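Local atomic coordinates of SmhA (Serratia marcescens, PDB entry 7A27), a protein that is probably the A component of Smh, a tripartite alpha-pore-forming toxin of the ClyA type, acting with its partner proteins to perforate target-cell membranes. Residues Gln167-Leu172 / Ala261-Ala266; Ala229-Ser234 / Lys278-Gln283. One frame throughout, in Å; residues are numbered along the deposited sequence.

Contact 1 of 2, residues Gln167-Leu172 / Ala261-Ala266; sequences QTIAEL and AVAYRA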
loop_
_atom_site.group_PDB
_atom_site.type_symbol
_atom_site.label_atom_id
_atom_site.label_comp_id
_atom_site.label_asym_id
_atom_site.label_seq_id
_atom_site.Cartn_x
_atom_site.Cartn_y
_atom_site.Cartn_z
ATOM N N GLN A 167 1.522 15.219 25.023
ATOM C CA GLN A 167 1.183 15.981 23.793
ATOM C C GLN A 167 2.455 16.104 22.953
ATOM O O GLN A 167 2.365 15.891 21.741
ATOM C CB GLN A 167 0.599 17.350 24.119
ATOM C CG GLN A 167 -0.180 17.995 22.974
ATOM C CD GLN A 167 -0.176 19.503 23.133
ATOM O OE1 GLN A 167 0.888 20.130 23.153
ATOM N NE2 GLN A 167 -1.357 20.103 23.276
ATOM N N THR A 168 3.597 16.415 23.575
ATOM C CA THR A 168 4.913 16.527 22.889
ATOM C C THR A 168 5.135 15.249 22.077
ATOM O O THR A 168 5.503 15.362 20.897
ATOM C CB THR A 168 6.067 16.770 23.868
ATOM O OG1 THR A 168 5.816 18.000 24.547
ATOM C CG2 THR A 168 7.408 16.856 23.177
ATOM N N ILE A 169 4.876 14.092 22.688
ATOM C CA ILE A 169 5.020 12.751 22.051
ATOM C C ILE A 169 4.014 12.629 20.899
ATOM O O ILE A 169 4.437 12.298 19.791
ATOM C CB ILE A 169 4.875 11.639 23.109
ATOM C CG1 ILE A 169 6.112 11.605 24.012
ATOM C CG2 ILE A 169 4.604 10.285 22.468
ATOM C CD1 ILE A 169 5.961 10.736 25.228
ATOM N N ALA A 170 2.735 12.907 21.139
ATOM C CA ALA A 170 1.659 12.795 20.124
ATOM C C ALA A 170 2.036 13.648 18.917
ATOM O O ALA A 170 1.910 13.148 17.807
ATOM C CB ALA A 170 0.324 13.204 20.706
ATOM N N GLU A 171 2.521 14.873 19.149
ATOM C CA GLU A 171 2.894 15.856 18.098
ATOM C C GLU A 171 4.086 15.327 17.305
ATOM O O GLU A 171 4.053 15.446 16.083
ATOM C CB GLU A 171 3.140 17.247 18.695
ATOM C CG GLU A 171 1.834 17.990 18.955
ATOM C CD GLU A 171 1.917 19.382 19.562
ATOM O OE1 GLU A 171 2.887 19.638 20.365
ATOM O OE2 GLU A 171 1.003 20.216 19.219
ATOM N N LEU A 172 5.091 14.757 17.966
ATOM C CA LEU A 172 6.300 14.206 17.297
ATOM C C LEU A 172 5.936 12.996 16.426
ATOM O O LEU A 172 6.431 12.944 15.295
ATOM C CB LEU A 172 7.353 13.865 18.355
ATOM C CG LEU A 172 8.067 15.086 18.932
ATOM C CD1 LEU A 172 8.828 14.755 20.213
ATOM C CD2 LEU A 172 9.007 15.680 17.882
ATOM N N ALA A 261 13.047 10.396 21.543
ATOM C CA ALA A 261 13.800 9.634 22.562
ATOM C C ALA A 261 13.719 10.368 23.903
ATOM O O ALA A 261 13.331 9.747 24.901
ATOM C CB ALA A 261 15.224 9.446 22.112
ATOM N N VAL A 262 14.046 11.659 23.878
ATOM C CA VAL A 262 14.068 12.583 25.052
ATOM C C VAL A 262 12.673 12.633 25.691
ATOM O O VAL A 262 12.585 12.526 26.940
ATOM C CB VAL A 262 14.555 13.987 24.625
ATOM C CG1 VAL A 262 14.295 15.055 25.680
ATOM C CG2 VAL A 262 16.023 13.979 24.227
ATOM N N ALA A 263 11.630 12.765 24.867
ATOM C CA ALA A 263 10.228 12.946 25.308
ATOM C C ALA A 263 9.711 11.696 26.031
ATOM O O ALA A 263 8.940 11.894 27.003
ATOM C CB ALA A 263 9.348 13.317 24.142
ATOM N N TYR A 264 10.065 10.481 25.576
ATOM C CA TYR A 264 9.635 9.213 26.229
ATOM C C TYR A 264 10.360 9.097 27.583
ATOM O O TYR A 264 9.718 8.717 28.577
ATOM C CB TYR A 264 9.834 7.976 25.348
ATOM C CG TYR A 264 8.792 7.722 24.283
ATOM C CD1 TYR A 264 7.493 7.373 24.608
ATOM C CD2 TYR A 264 9.120 7.740 22.934
ATOM C CE1 TYR A 264 6.543 7.100 23.632
ATOM C CE2 TYR A 264 8.177 7.476 21.949
ATOM C CZ TYR A 264 6.878 7.152 22.289
ATOM O OH TYR A 264 5.970 6.915 21.288
ATOM N N ARG A 265 11.644 9.453 27.643
ATOM C CA ARG A 265 12.438 9.410 28.898
ATOM C C ARG A 265 11.714 10.267 29.948
ATOM O O ARG A 265 11.615 9.833 31.111
ATOM C CB ARG A 265 13.882 9.875 28.677
ATOM C CG ARG A 265 14.640 9.100 27.611
ATOM C CD ARG A 265 16.121 9.412 27.554
ATOM N NE ARG A 265 16.745 8.884 28.755
ATOM C CZ ARG A 265 17.016 7.581 28.996
ATOM N NH1 ARG A 265 17.611 7.218 30.127
ATOM N NH2 ARG A 265 16.702 6.641 28.110
ATOM N N ALA A 266 11.186 11.420 29.541
ATOM C CA ALA A 266 10.461 12.381 30.405
ATOM C C ALA A 266 9.142 11.789 30.925
ATOM O O ALA A 266 8.948 11.744 32.145
ATOM C CB ALA A 266 10.206 13.660 29.646
#
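Ile-169 of helix 160-188 reaches across to Ala-263 and Tyr-264 of helix 247-268, and both of its branches are used. At CB the side chain divides. CG2, placed opposite the backbone N by a chi1 of -72°, goes to the far end of the tyrosine, 3.8 Å from Tyr-264 OH and 3.9 Å from Tyr-264 CZ. CG1 takes the other direction, meeting the methyl of Ala-263 (CG1 to CB 3.7 Å) and lying over one face of the Tyr-264 ring. At the tip, CD1 comes to 3.7 Å from Ala-263 O and equally near Tyr-264 CD1, the two side chains crossing at about a right angle. The two segments run nearly antiparallel, at 151°, with axes 9.4 Å apart at closest approach; they are neighbours in the helical bundle expected of a ClyA-type toxin, joined in sequence through the antiparallel strand pair 198-206/230-237. The small Ala-263 methyl points at helix 160-188 and sits among three side chains there: besides Ile-169, Thr-168 CG2 approaches its CB at 4.1 Å and Leu-172 CD1 at 4.2 Å. Thr-168 offers this contact its methyl, while OG1 is hydrogen-bonded to Gln-164 O one turn back on its own helix. Leu-172 also touches the side chains of Asn-256 and Lys-259 on helix 247-268, and Ile-169 touches Leu-267.

Contact 2 of 2, residues Ala229-Ser234 / Lys278-Gln283; sequences ASYMIS and KSVQAQ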
loop_
_atom_site.group_PDB
_atom_site.type_symbol
_atom_site.label_atom_id
_atom_site.label_comp_id
_atom_site.label_asym_id
_atom_site.label_seq_id
_atom_site.Cartn_x
_atom_site.Cartn_y
_atom_site.Cartn_z
ATOM N N ALA A 229 14.351 -4.472 31.509
ATOM C CA ALA A 229 15.040 -3.204 31.854
ATOM C C ALA A 229 14.379 -2.052 31.079
ATOM O O ALA A 229 14.068 -1.014 31.704
ATOM C CB ALA A 229 16.511 -3.309 31.541
ATOM N N SER A 230 14.116 -2.229 29.776
ATOM C CA SER A 230 13.479 -1.182 28.939
ATOM C C SER A 230 12.776 -1.737 27.696
ATOM O O SER A 230 13.277 -2.661 27.059
ATOM C CB SER A 230 14.485 -0.142 28.561
ATOM O OG SER A 230 15.428 -0.662 27.636
ATOM N N TYR A 231 11.658 -1.097 27.350
ATOM C CA TYR A 231 10.851 -1.375 26.133
ATOM C C TYR A 231 11.491 -0.619 24.957
ATOM O O TYR A 231 11.433 0.633 24.961
ATOM C CB TYR A 231 9.386 -0.995 26.386
ATOM C CG TYR A 231 8.482 -1.222 25.206
ATOM C CD1 TYR A 231 7.890 -2.448 24.979
ATOM C CD2 TYR A 231 8.248 -0.220 24.286
ATOM C CE1 TYR A 231 7.099 -2.674 23.865
ATOM C CE2 TYR A 231 7.435 -0.420 23.181
ATOM C CZ TYR A 231 6.876 -1.661 22.951
ATOM O OH TYR A 231 6.077 -1.866 21.862
ATOM N N MET A 232 12.099 -1.345 24.009
ATOM C CA MET A 232 12.816 -0.757 22.838
ATOM C C MET A 232 11.851 -0.478 21.683
ATOM O O MET A 232 11.221 -1.432 21.186
ATOM C CB MET A 232 13.946 -1.672 22.357
ATOM C CG MET A 232 14.943 -1.970 23.464
ATOM S SD MET A 232 15.848 -0.461 23.949
ATOM C CE MET A 232 17.370 -0.768 23.043
ATOM N N ILE A 233 11.805 0.782 21.237
ATOM C CA ILE A 233 10.879 1.285 20.178
ATOM C C ILE A 233 11.576 1.267 18.819
ATOM O O ILE A 233 12.620 1.938 18.650
ATOM C CB ILE A 233 10.374 2.691 20.523
ATOM C CG1 ILE A 233 9.657 2.692 21.879
ATOM C CG2 ILE A 233 9.504 3.239 19.406
ATOM C CD1 ILE A 233 9.329 4.056 22.448
ATOM N N SER A 234 11.004 0.510 17.886
ATOM C CA SER A 234 11.488 0.366 16.493
ATOM C C SER A 234 10.803 1.443 15.649
ATOM O O SER A 234 9.611 1.745 15.902
ATOM C CB SER A 234 11.240 -1.033 15.959
ATOM O OG SER A 234 11.834 -2.031 16.798
ATOM N N LYS A 278 1.364 4.409 24.090
ATOM C CA LYS A 278 1.452 5.486 23.073
ATOM C C LYS A 278 2.343 5.045 21.913
ATOM O O LYS A 278 1.946 5.300 20.756
ATOM C CB LYS A 278 2.028 6.779 23.656
ATOM C CG LYS A 278 1.150 7.570 24.605
ATOM C CD LYS A 278 1.641 9.021 24.720
ATOM C CE LYS A 278 0.525 10.032 24.562
ATOM N NZ LYS A 278 -0.293 9.845 23.339
ATOM N N SER A 279 3.490 4.421 22.225
ATOM C CA SER A 279 4.478 3.907 21.242
ATOM C C SER A 279 3.828 2.884 20.297
ATOM O O SER A 279 4.149 2.915 19.067
ATOM C CB SER A 279 5.657 3.296 21.919
ATOM O OG SER A 279 6.413 2.583 20.964
ATOM N N VAL A 280 2.985 1.998 20.852
ATOM C CA VAL A 280 2.271 0.922 20.102
ATOM C C VAL A 280 1.223 1.564 19.201
ATOM O O VAL A 280 1.180 1.208 18.007
ATOM C CB VAL A 280 1.611 -0.110 21.038
ATOM C CG1 VAL A 280 0.682 -1.050 20.290
ATOM C CG2 VAL A 280 2.653 -0.913 21.788
ATOM N N GLN A 281 0.408 2.462 19.770
ATOM C CA GLN A 281 -0.706 3.146 19.069
ATOM C C GLN A 281 -0.163 3.946 17.879
ATOM O O GLN A 281 -0.875 4.008 16.854
ATOM C CB GLN A 281 -1.475 4.024 20.052
ATOM C CG GLN A 281 -2.483 4.944 19.393
ATOM C CD GLN A 281 -3.431 4.218 18.471
ATOM O OE1 GLN A 281 -3.664 3.010 18.612
ATOM N NE2 GLN A 281 -3.971 4.970 17.518
ATOM N N ALA A 282 1.034 4.534 17.996
ATOM C CA ALA A 282 1.662 5.317 16.909
ATOM C C ALA A 282 1.910 4.401 15.702
ATOM O O ALA A 282 1.678 4.831 14.565
ATOM C CB ALA A 282 2.930 5.955 17.410
ATOM N N GLN A 283 2.377 3.176 15.965
ATOM C CA GLN A 283 2.673 2.138 14.936
ATOM C C GLN A 283 1.355 1.626 14.339
ATOM O O GLN A 283 1.287 1.463 13.102
ATOM C CB GLN A 283 3.506 1.016 15.553
ATOM C CG GLN A 283 4.910 1.429 15.990
ATOM C CD GLN A 283 5.595 0.371 16.821
ATOM O OE1 GLN A 283 4.947 -0.436 17.507
ATOM N NE2 GLN A 283 6.921 0.364 16.745
HETATM O O HOH W 1 5.774 -0.077 20.227
#
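Tyr-231 sends its ring toward helix 272-299 with CG opposite the backbone N (chi1 179°), and Ser-279 turns OG the same way relative to its own N (chi1 168°), which brings the hydroxyl to the edge of that ring, in its plane. Tyr-231 CE2 lies 3.9 Å from Ser-279 OG, and at the end of the ring Tyr-231 OH is 3.6 Å from Val-280 CG2, the valine crossing the tyrosine at about a right angle. Two residues on, Ile-233, whose CB does not point straight at the helix, closes round the same serine: its CG1 and CG2 stand 3.4 and 3.5 Å from Ser-279 OG, with CD1 packed against Ser-279 CB. The strand and helix segments run almost parallel. Strand 230-237 pairs with 198-206 in an antiparallel hairpin, which is probably the counterpart of the beta-tongue of ClyA-family toxins; this contact beds the hairpin on the helical bundle. Beyond the serine, extended Gln-283 gives an amide N-H to Ser-234 O (NE2 to O 3.1 Å). The bond is rather bent, 136° at the hydrogen, and its acceptor lies in the glutamine's amide plane. NE2 also bonds Gln-38 OE1, which accepts from Ser-234 N as well. At the oxygen end of the amide a water donates to Gln-283 OE1 over 2.9 Å and lies 2.8 Å from Ser-279 OG; its approach to the Tyr-231 hydroxyl is too short to be trusted. Tyr-231 OH also has a weak hydrogen bond with Gln-58 NE2. Partners at both ends of the amide should favour one orientation of Gln-283, and its buried polar atoms are met by Ser-234 O, Gln-38 and the water.

Contacts 1 and 2 are centred 12 Å apart and meet at Tyr-264, a residue of contact 1 whose ring also packs against contact 2: Tyr-264 CE2 lies 3.6 Å from Ile-233 CD1, and Tyr-264 OH 3.4 Å from Ser-279 CA. A second junction is Ile-169 CG2 against Lys-278 CD, 3.9 Å, the lysine continuing to a salt bridge with Glu-155. Strand 230-237, helix 247-268 and helix 272-299 are consecutive in the chain; the packing at Tyr-264 and Ile-169 joins them with helix 160-188. Both contacts lie away from Asn-359, which binds calcium in a crystal structure of this protein, although none is bound to this chain here.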